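Local coordinates for hypothetical protein (Bacteroides uniformis ATCC 8492, PDB 4QRL) that is of unknown function but folds as a lipocalin-like beta barrel and may, as many lipocalins do, bind a small apolar molecule, at residues G11-R16 against S100-E105; V31-Q36 against T81-P86; G38-I43 against I65-L70. One frame throughout, in Å; residues are numbered along the deposited sequence. Where two conformers were deposited one is given.

Interaction 1 of 3, residues G11-R16 against S100-E105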
loop_
_atom_site.group_PDB
_atom_site.type_symbol
_atom_site.label_atom_id
_atom_site.label_comp_id
_atom_site.label_asym_id
_atom_site.label_seq_id
_atom_site.Cartn_x
_atom_site.Cartn_y
_atom_site.Cartn_z
ATOM N N GLY A 11 5.104 7.954 8.180
ATOM C CA GLY A 11 6.379 7.631 7.546
ATOM C C GLY A 11 6.293 6.682 6.373
ATOM O O GLY A 11 5.216 6.444 5.822
ATOM N N LYS A 12 7.449 6.060 6.045
ATOM C CA LYS A 12 7.603 5.195 4.889
ATOM C C LYS A 12 7.684 3.755 5.316
ATOM O O LYS A 12 8.299 3.433 6.336
ATOM C CB LYS A 12 8.845 5.612 4.081
ATOM C CG LYS A 12 8.950 4.881 2.732
ATOM C CD LYS A 12 10.179 5.369 1.953
ATOM C CE LYS A 12 9.827 6.343 0.867
ATOM N NZ LYS A 12 9.357 7.643 1.399
ATOM N N TRP A 13 7.083 2.909 4.509
ATOM C CA TRP A 13 6.934 1.498 4.765
ATOM C C TRP A 13 7.305 0.670 3.565
ATOM O O TRP A 13 6.770 0.899 2.468
ATOM C CB TRP A 13 5.453 1.233 5.106
ATOM C CG TRP A 13 4.989 1.831 6.388
ATOM C CD1 TRP A 13 4.294 2.991 6.553
ATOM C CD2 TRP A 13 5.041 1.202 7.673
ATOM N NE1 TRP A 13 4.022 3.193 7.895
ATOM C CE2 TRP A 13 4.473 2.102 8.606
ATOM C CE3 TRP A 13 5.579 -0.009 8.141
ATOM C CZ2 TRP A 13 4.352 1.784 9.962
ATOM C CZ3 TRP A 13 5.570 -0.265 9.514
ATOM C CH2 TRP A 13 4.968 0.625 10.406
ATOM N N GLN A 14 8.198 -0.293 3.760
ATOM C CA GLN A 14 8.550 -1.198 2.655
ATOM C C GLN A 14 7.585 -2.356 2.654
ATOM O O GLN A 14 7.490 -3.049 3.658
ATOM C CB GLN A 14 9.985 -1.729 2.807
ATOM C CG GLN A 14 10.327 -2.749 1.691
ATOM C CD GLN A 14 11.684 -3.371 1.817
ATOM O OE1 GLN A 14 12.189 -3.589 2.912
ATOM N NE2 GLN A 14 12.283 -3.720 0.680
ATOM N N LEU A 15 6.896 -2.591 1.521
ATOM C CA LEU A 15 5.998 -3.746 1.414
ATOM C C LEU A 15 6.902 -4.949 1.140
ATOM O O LEU A 15 7.520 -5.049 0.076
ATOM C CB LEU A 15 4.927 -3.539 0.318
ATOM C CG LEU A 15 3.601 -4.349 0.458
ATOM C CD1 LEU A 15 2.509 -3.773 -0.459
ATOM C CD2 LEU A 15 3.797 -5.823 0.115
ATOM N N ARG A 16 7.059 -5.791 2.145
ATOM C CA ARG A 16 7.959 -6.944 2.100
ATOM C C ARG A 16 7.371 -8.164 1.466
ATOM O O ARG A 16 8.109 -8.996 0.914
ATOM C CB ARG A 16 8.345 -7.349 3.551
ATOM C CG ARG A 16 9.153 -6.338 4.298
ATOM C CD ARG A 16 9.431 -6.878 5.682
ATOM N NE ARG A 16 10.367 -7.998 5.664
ATOM C CZ ARG A 16 10.893 -8.546 6.754
ATOM N NH1 ARG A 16 10.578 -8.082 7.959
ATOM N NH2 ARG A 16 11.734 -9.563 6.649
ATOM N N SER A 100 7.322 -0.340 13.986
ATOM C CA SER A 100 8.167 -0.983 12.976
ATOM C C SER A 100 7.426 -1.972 12.062
ATOM O O SER A 100 7.978 -2.365 11.038
ATOM C CB SER A 100 9.331 -1.685 13.671
ATOM O OG SER A 100 8.811 -2.626 14.590
ATOM N N SER A 101 6.174 -2.345 12.398
ATOM C CA SER A 101 5.429 -3.353 11.656
ATOM C C SER A 101 4.017 -2.883 11.261
ATOM O O SER A 101 3.326 -2.267 12.061
ATOM C CB SER A 101 5.316 -4.625 12.490
ATOM O OG SER A 101 4.416 -5.541 11.890
ATOM N N LEU A 102 3.596 -3.213 10.051
ATOM C CA LEU A 102 2.270 -2.881 9.526
ATOM C C LEU A 102 1.739 -4.073 8.719
ATOM O O LEU A 102 2.453 -4.604 7.873
ATOM C CB LEU A 102 2.264 -1.589 8.676
ATOM C CG LEU A 102 0.922 -1.198 7.986
ATOM C CD1 LEU A 102 -0.192 -0.871 9.017
ATOM C CD2 LEU A 102 1.099 -0.021 7.067
ATOM N N ARG A 103 0.508 -4.498 9.012
ATOM C CA ARG A 103 -0.126 -5.614 8.331
ATOM C C ARG A 103 -1.532 -5.185 7.927
ATOM O O ARG A 103 -2.372 -4.864 8.796
ATOM C CB ARG A 103 -0.127 -6.855 9.248
ATOM C CG ARG A 103 -0.489 -8.163 8.574
ATOM C CD ARG A 103 -0.668 -9.222 9.643
ATOM N NE ARG A 103 -0.978 -10.528 9.081
ATOM C CZ ARG A 103 -0.074 -11.467 8.824
ATOM N NH1 ARG A 103 1.212 -11.247 9.072
ATOM N NH2 ARG A 103 -0.445 -12.630 8.311
ATOM N N LEU A 104 -1.768 -5.140 6.611
ATOM C CA LEU A 104 -3.026 -4.749 6.001
ATOM C C LEU A 104 -3.707 -5.972 5.381
ATOM O O LEU A 104 -3.031 -6.843 4.843
ATOM C CB LEU A 104 -2.802 -3.656 4.933
ATOM C CG LEU A 104 -2.204 -2.323 5.408
ATOM C CD1 LEU A 104 -2.084 -1.344 4.248
ATOM C CD2 LEU A 104 -3.007 -1.714 6.576
ATOM N N GLU A 105 -5.031 -6.049 5.493
ATOM C CA GLU A 105 -5.788 -7.168 4.946
ATOM C C GLU A 105 -6.946 -6.662 4.118
ATOM O O GLU A 105 -7.666 -5.778 4.546
ATOM C CB GLU A 105 -6.260 -8.075 6.083
ATOM C CG GLU A 105 -6.982 -9.348 5.653
ATOM C CD GLU A 105 -8.468 -9.182 5.439
ATOM O OE1 GLU A 105 -9.105 -8.397 6.181
ATOM O OE2 GLU A 105 -8.988 -9.805 4.492
#

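Interaction 2 of 3, residues V31-Q36 against T81-P86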
loop_
_atom_site.group_PDB
_atom_site.type_symbol
_atom_site.label_atom_id
_atom_site.label_comp_id
_atom_site.label_asym_id
_atom_site.label_seq_id
_atom_site.Cartn_x
_atom_site.Cartn_y
_atom_site.Cartn_z
ATOM N N VAL A 31 8.144 -1.981 -3.618
ATOM C CA VAL A 31 6.995 -1.111 -3.329
ATOM C C VAL A 31 7.137 -0.509 -1.947
ATOM O O VAL A 31 7.447 -1.223 -0.987
ATOM C CB VAL A 31 5.652 -1.862 -3.463
ATOM C CG1 VAL A 31 4.477 -0.937 -3.159
ATOM C CG2 VAL A 31 5.498 -2.499 -4.854
ATOM N N PHE A 32 6.898 0.803 -1.862
ATOM C CA PHE A 32 7.049 1.569 -0.617
ATOM C C PHE A 32 5.844 2.449 -0.437
ATOM O O PHE A 32 5.508 3.204 -1.365
ATOM C CB PHE A 32 8.339 2.429 -0.671
ATOM C CG PHE A 32 9.595 1.599 -0.822
ATOM C CD1 PHE A 32 9.962 1.080 -2.067
ATOM C CD2 PHE A 32 10.333 1.224 0.291
ATOM C CE1 PHE A 32 11.087 0.256 -2.197
ATOM C CE2 PHE A 32 11.472 0.407 0.151
ATOM C CZ PHE A 32 11.843 -0.054 -1.088
ATOM N N TYR A 33 5.143 2.323 0.711
ATOM C CA TYR A 33 3.959 3.173 0.985
ATOM C C TYR A 33 4.356 4.260 1.948
ATOM O O TYR A 33 5.143 4.021 2.853
ATOM C CB TYR A 33 2.788 2.375 1.604
ATOM C CG TYR A 33 1.934 1.513 0.703
ATOM C CD1 TYR A 33 2.373 1.138 -0.566
ATOM C CD2 TYR A 33 0.733 0.970 1.162
ATOM C CE1 TYR A 33 1.592 0.329 -1.389
ATOM C CE2 TYR A 33 -0.026 0.120 0.364
ATOM C CZ TYR A 33 0.409 -0.201 -0.906
ATOM O OH TYR A 33 -0.367 -1.008 -1.709
ATOM N N ASN A 34 3.782 5.448 1.795
ATOM C CA ASN A 34 4.115 6.550 2.672
ATOM C C ASN A 34 2.834 7.207 3.143
ATOM O O ASN A 34 1.901 7.423 2.343
ATOM C CB ASN A 34 5.001 7.535 1.898
ATOM C CG ASN A 34 5.611 8.586 2.751
ATOM O OD1 ASN A 34 5.071 9.688 2.915
ATOM N ND2 ASN A 34 6.751 8.257 3.308
ATOM N N PHE A 35 2.753 7.436 4.454
ATOM C CA PHE A 35 1.594 8.048 5.105
ATOM C C PHE A 35 2.033 9.328 5.797
ATOM O O PHE A 35 2.884 9.281 6.690
ATOM C CB PHE A 35 0.961 7.070 6.125
ATOM C CG PHE A 35 0.553 5.732 5.551
ATOM C CD1 PHE A 35 -0.710 5.549 4.997
ATOM C CD2 PHE A 35 1.410 4.632 5.623
ATOM C CE1 PHE A 35 -1.084 4.308 4.459
ATOM C CE2 PHE A 35 1.052 3.402 5.049
ATOM C CZ PHE A 35 -0.214 3.223 4.536
ATOM N N GLN A 36 1.453 10.478 5.413
ATOM C CA GLN A 36 1.826 11.709 6.107
ATOM C C GLN A 36 0.612 12.618 6.296
ATOM O O GLN A 36 0.233 13.316 5.358
ATOM C CB GLN A 36 2.952 12.469 5.371
ATOM C CG GLN A 36 4.357 11.821 5.426
ATOM C CD GLN A 36 5.040 11.827 6.786
ATOM O OE1 GLN A 36 4.629 12.508 7.732
ATOM N NE2 GLN A 36 6.138 11.090 6.897
ATOM N N THR A 81 -0.375 -2.882 -12.363
ATOM C CA THR A 81 0.779 -3.645 -11.932
ATOM C C THR A 81 0.878 -3.596 -10.413
ATOM O O THR A 81 1.231 -4.595 -9.773
ATOM C CB THR A 81 2.054 -3.080 -12.594
ATOM O OG1 THR A 81 1.869 -3.086 -13.999
ATOM C CG2 THR A 81 3.305 -3.853 -12.242
ATOM N N TYR A 82 0.573 -2.426 -9.836
ATOM C CA TYR A 82 0.805 -2.222 -8.409
ATOM C C TYR A 82 -0.437 -2.037 -7.579
ATOM O O TYR A 82 -0.365 -2.243 -6.363
ATOM C CB TYR A 82 1.734 -1.026 -8.223
ATOM C CG TYR A 82 3.096 -1.245 -8.853
ATOM C CD1 TYR A 82 4.013 -2.130 -8.288
ATOM C CD2 TYR A 82 3.458 -0.589 -10.022
ATOM C CE1 TYR A 82 5.262 -2.342 -8.865
ATOM C CE2 TYR A 82 4.699 -0.802 -10.617
ATOM C CZ TYR A 82 5.602 -1.670 -10.025
ATOM O OH TYR A 82 6.817 -1.885 -10.598
ATOM N N PHE A 83 -1.559 -1.634 -8.198
ATOM C CA PHE A 83 -2.799 -1.385 -7.480
ATOM C C PHE A 83 -3.969 -2.054 -8.186
ATOM O O PHE A 83 -4.375 -3.147 -7.766
ATOM C CB PHE A 83 -3.001 0.137 -7.286
ATOM C CG PHE A 83 -1.955 0.736 -6.371
ATOM C CD1 PHE A 83 -2.104 0.680 -4.987
ATOM C CD2 PHE A 83 -0.794 1.309 -6.891
ATOM C CE1 PHE A 83 -1.122 1.206 -4.137
ATOM C CE2 PHE A 83 0.201 1.793 -6.043
ATOM C CZ PHE A 83 0.033 1.734 -4.673
ATOM N N GLY A 84 -4.496 -1.427 -9.244
ATOM C CA GLY A 84 -5.623 -1.997 -9.978
ATOM C C GLY A 84 -6.931 -1.928 -9.210
ATOM O O GLY A 84 -7.875 -2.642 -9.532
ATOM N N TRP A 85 -7.001 -1.056 -8.176
ATOM C CA TRP A 85 -8.204 -0.927 -7.355
ATOM C C TRP A 85 -9.340 -0.305 -8.123
ATOM O O TRP A 85 -9.108 0.679 -8.834
ATOM C CB TRP A 85 -7.941 -0.081 -6.098
ATOM C CG TRP A 85 -6.845 -0.559 -5.198
ATOM C CD1 TRP A 85 -6.370 -1.831 -5.063
ATOM C CD2 TRP A 85 -6.142 0.235 -4.235
ATOM N NE1 TRP A 85 -5.365 -1.862 -4.127
ATOM C CE2 TRP A 85 -5.225 -0.615 -3.578
ATOM C CE3 TRP A 85 -6.189 1.597 -3.874
ATOM C CZ2 TRP A 85 -4.395 -0.168 -2.556
ATOM C CZ3 TRP A 85 -5.363 2.038 -2.852
ATOM C CH2 TRP A 85 -4.465 1.166 -2.220
ATOM N N PRO A 86 -10.585 -0.826 -7.968
ATOM C CA PRO A 86 -11.722 -0.180 -8.628
ATOM C C PRO A 86 -11.921 1.233 -8.072
ATOM O O PRO A 86 -11.814 1.436 -6.855
ATOM C CB PRO A 86 -12.899 -1.102 -8.299
ATOM C CG PRO A 86 -12.516 -1.793 -7.049
ATOM C CD PRO A 86 -11.020 -1.958 -7.125
HETATM O O HOH W 1 0.665 -2.204 -3.846
#

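Interaction 3 of 3, residues G38-I43 against I65-L70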
loop_
_atom_site.group_PDB
_atom_site.type_symbol
_atom_site.label_atom_id
_atom_site.label_comp_id
_atom_site.label_asym_id
_atom_site.label_seq_id
_atom_site.Cartn_x
_atom_site.Cartn_y
_atom_site.Cartn_z
ATOM N N GLY A 38 -2.710 12.266 6.405
ATOM C CA GLY A 38 -3.744 12.159 5.376
ATOM C C GLY A 38 -3.233 11.962 3.969
ATOM O O GLY A 38 -3.944 11.397 3.140
ATOM N N SER A 39 -2.012 12.430 3.663
ATOM C CA SER A 39 -1.418 12.235 2.339
ATOM C C SER A 39 -0.812 10.841 2.184
ATOM O O SER A 39 -0.074 10.368 3.048
ATOM C CB SER A 39 -0.313 13.268 2.076
ATOM O OG SER A 39 -0.825 14.541 1.731
ATOM N N PHE A 40 -1.159 10.181 1.092
ATOM C CA PHE A 40 -0.647 8.874 0.754
ATOM C C PHE A 40 0.160 8.960 -0.516
ATOM O O PHE A 40 -0.218 9.659 -1.468
ATOM C CB PHE A 40 -1.805 7.861 0.546
ATOM C CG PHE A 40 -1.314 6.502 0.104
ATOM C CD1 PHE A 40 -0.821 5.582 1.032
ATOM C CD2 PHE A 40 -1.362 6.128 -1.244
ATOM C CE1 PHE A 40 -0.415 4.304 0.624
ATOM C CE2 PHE A 40 -0.917 4.869 -1.652
ATOM C CZ PHE A 40 -0.460 3.956 -0.717
ATOM N N SER A 41 1.239 8.206 -0.555
ATOM C CA SER A 41 2.018 8.070 -1.753
ATOM C C SER A 41 2.665 6.694 -1.740
ATOM O O SER A 41 2.889 6.120 -0.675
ATOM C CB SER A 41 3.032 9.205 -1.915
ATOM O OG SER A 41 3.971 9.311 -0.863
ATOM N N ALA A 42 2.857 6.128 -2.928
ATOM C CA ALA A 42 3.522 4.821 -3.089
ATOM C C ALA A 42 4.583 4.940 -4.155
ATOM O O ALA A 42 4.303 5.409 -5.260
ATOM C CB ALA A 42 2.527 3.728 -3.440
ATOM N N ILE A 43 5.815 4.599 -3.796
ATOM C CA ILE A 43 6.936 4.601 -4.720
ATOM C C ILE A 43 7.101 3.167 -5.178
ATOM O O ILE A 43 7.221 2.266 -4.352
ATOM C CB ILE A 43 8.237 5.159 -4.075
ATOM C CG1 ILE A 43 8.139 6.658 -3.739
ATOM C CG2 ILE A 43 9.459 4.853 -4.947
ATOM C CD1 ILE A 43 9.246 7.173 -2.747
ATOM N N ILE A 65 -8.402 1.232 7.302
ATOM C CA ILE A 65 -7.751 2.343 6.600
ATOM C C ILE A 65 -8.283 2.367 5.183
ATOM O O ILE A 65 -8.206 1.368 4.469
ATOM C CB ILE A 65 -6.199 2.314 6.662
ATOM C CG1 ILE A 65 -5.581 3.507 5.911
ATOM C CG2 ILE A 65 -5.612 0.971 6.198
ATOM C CD1 ILE A 65 -4.084 3.701 6.175
ATOM N N SER A 66 -8.835 3.498 4.785
ATOM C CA SER A 66 -9.360 3.654 3.428
ATOM C C SER A 66 -8.386 4.511 2.623
ATOM O O SER A 66 -8.117 5.663 2.991
ATOM C CB SER A 66 -10.750 4.286 3.445
ATOM O OG SER A 66 -11.700 3.465 4.095
ATOM N N ILE A 67 -7.835 3.945 1.561
ATOM C CA ILE A 67 -6.880 4.660 0.706
ATOM C C ILE A 67 -7.580 4.981 -0.607
ATOM O O ILE A 67 -8.315 4.143 -1.156
ATOM C CB ILE A 67 -5.571 3.841 0.490
ATOM C CG1 ILE A 67 -4.950 3.409 1.832
ATOM C CG2 ILE A 67 -4.553 4.620 -0.376
ATOM C CD1 ILE A 67 -3.712 2.383 1.706
ATOM N N ILE A 68 -7.434 6.228 -1.062
ATOM C CA ILE A 68 -8.060 6.645 -2.325
ATOM C C ILE A 68 -6.993 7.358 -3.157
ATOM O O ILE A 68 -6.393 8.345 -2.713
ATOM C CB ILE A 68 -9.366 7.469 -2.175
ATOM C CG1 ILE A 68 -9.874 7.918 -3.590
ATOM C CG2 ILE A 68 -9.164 8.657 -1.205
ATOM C CD1 ILE A 68 -11.234 8.529 -3.679
ATOM N N LEU A 69 -6.735 6.816 -4.346
ATOM C CA LEU A 69 -5.737 7.388 -5.223
ATOM C C LEU A 69 -6.365 8.408 -6.143
ATOM O O LEU A 69 -7.547 8.300 -6.511
ATOM C CB LEU A 69 -5.051 6.287 -6.047
ATOM C CG LEU A 69 -4.271 5.240 -5.228
ATOM C CD1 LEU A 69 -3.749 4.164 -6.108
ATOM C CD2 LEU A 69 -3.117 5.867 -4.451
ATOM N N LEU A 70 -5.549 9.392 -6.547
ATOM C CA LEU A 70 -5.964 10.443 -7.475
ATOM C C LEU A 70 -6.241 9.858 -8.846
ATOM O O LEU A 70 -5.579 8.878 -9.243
ATOM C CB LEU A 70 -4.846 11.505 -7.595
ATOM C CG LEU A 70 -4.458 12.290 -6.354
ATOM C CD1 LEU A 70 -3.168 13.089 -6.628
ATOM C CD2 LEU A 70 -5.552 13.264 -5.989
#

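Interaction 1 of 3, residues G11-R16 against S100-E105
Trp13 lays its indole against Leu102 and the backbone just before it. Gly11, Lys12 and Trp13 match the Gly-X-Trp signature found on the first strand of lipocalins. From CB, the side chain leaves with CG anti to the carbonyl carbon (chi1 -67°), which sends the ring toward strand 101-106. The first ring atom to meet that strand is CD2, with CB of Leu102 4.1 Å away from Trp13 CD2. Next comes CE3, where Trp13 CE3 and Leu102 CB are 3.7 Å apart. Here the methylene lies over one face, close to the middle of the six-membered ring. Leu102 CB sits 3.7 Å from the centroid of that Trp13 ring and only 15° off its normal, a clear CH-pi contact. Further out, Trp13 CZ3 comes within 3.5 Å of Ser100 O, which lies at the ring edge. At the tip, Trp13 CH2 is 3.7 Å from Ser101 O. These backbone approaches are van der Waals contacts. The polar atom of the indole turns to another partner, since Trp13 NE1 hydrogen-bonds to the carbonyl O of Leu9. The two side chains cross at about a right angle. Strand 109-115 lies between strands 11-19 and 101-106 in the barrel wall. Trp13 touches Lys115 on that strand, while Phe35 of the following strand, 25-36, meets its ring and also touches Leu102.

Interaction 2 of 3, residues V31-Q36 against T81-P86
Tyr33 OH and Tyr82 O are joined through one water. That water lies 2.7 Å from Tyr33 OH and donates a hydrogen bond to Tyr82 O, also 2.7 Å away. It sits at the edge of the Tyr33 ring, in its plane. It also stands above one face of Phe83, near the rim. Tyr82 ends helix 79-82 and Phe83 has left helical geometry, so the water takes up a carbonyl at the helix end. Around it the contact is aromatic. The side chains of Tyr33 and Phe83 arrive from opposite directions. Their planes are nearly parallel, at 21°, but the rings are slid apart with centroids 5.8 Å from each other and barely overlap. The nearest atoms are Tyr33 OH and Phe83 CE1, at 3.4 Å. Trp85 CZ2 approaches the same Tyr33 OH more loosely, at 4.2 Å. Within the loop, Phe83 CD1 lies 3.4 Å above the Trp85 ring plane. Val31 adds an apolar contact, its CG2 methyl 3.8 Å from Tyr82 CD1 of the ring. Its CG1 is anti to the backbone N (chi1 -180°), which leaves CG2 facing that ring. Phe54 meets Phe83 edge-to-face, and Phe40 does the same with Tyr33. This places the contact among the barrel's inward-facing aromatics, close to the centre of the chain. The chemistry implies a largely apolar interface in which a single water links the phenol to the backbone and gives both oxygens a polar partner.

Interaction 3 of 3, residues G38-I43 against I65-L70
Phe40 and Ile67 meet inside the lipocalin-like barrel, from strands 39-45 and 64-69. Strand 51-61 separates these two in the sheet, so side chains alone join them here. The CH-pi contact comes first. Ile67 CG2 lies over one face of Phe40, 3.7 Å from the ring centroid and 14° off the normal. The Phe40 ring reaches it because CG stands opposite the backbone N (chi1 176°). The two side chains cross at about a right angle. Apolar contact at the ring edge comes second. Leu69 CD2 approaches near the ring plane and sits 3.7 Å from Phe40 CD2. Ile67 thus holds a face and Leu69 an edge of one ring. With an alanine in place of Phe40, Ile67 CG2 and Leu69 CD2 would probably lose their shared partner and a gap would open in the barrel interior, where the ring had filled the space beside them. Another aromatic extends the cluster: Phe35 also touches the Phe40 ring. Beyond the segments, Ile67 packs on Trp85 and Leu69 on Phe83. Ile67 adds a second, looser touch through its other branch, where its CD1 lies 4.0 Å from Phe40 CE1.

In the fold
All three contacts belong to one antiparallel eight-stranded barrel. Along the chain, the segments of interaction 3 fall between those of interaction 2, which in turn fall between those of interaction 1. Interactions 2 and 3 have centres about 7 Å apart; interaction 1 lies about 11 Å from the centre of interaction 2 and 13 Å from that of interaction 3. Strands 11-19, 25-36 and 39-45 are successive neighbours, so backbone hydrogen bonds such as Trp13 N to Tyr33 O and Asn34 N to Ser41 O tie the contacts together. Phe83 also packs on Ala42. Together they line a largely apolar, aromatic interior, consistent with a lipocalin-like barrel.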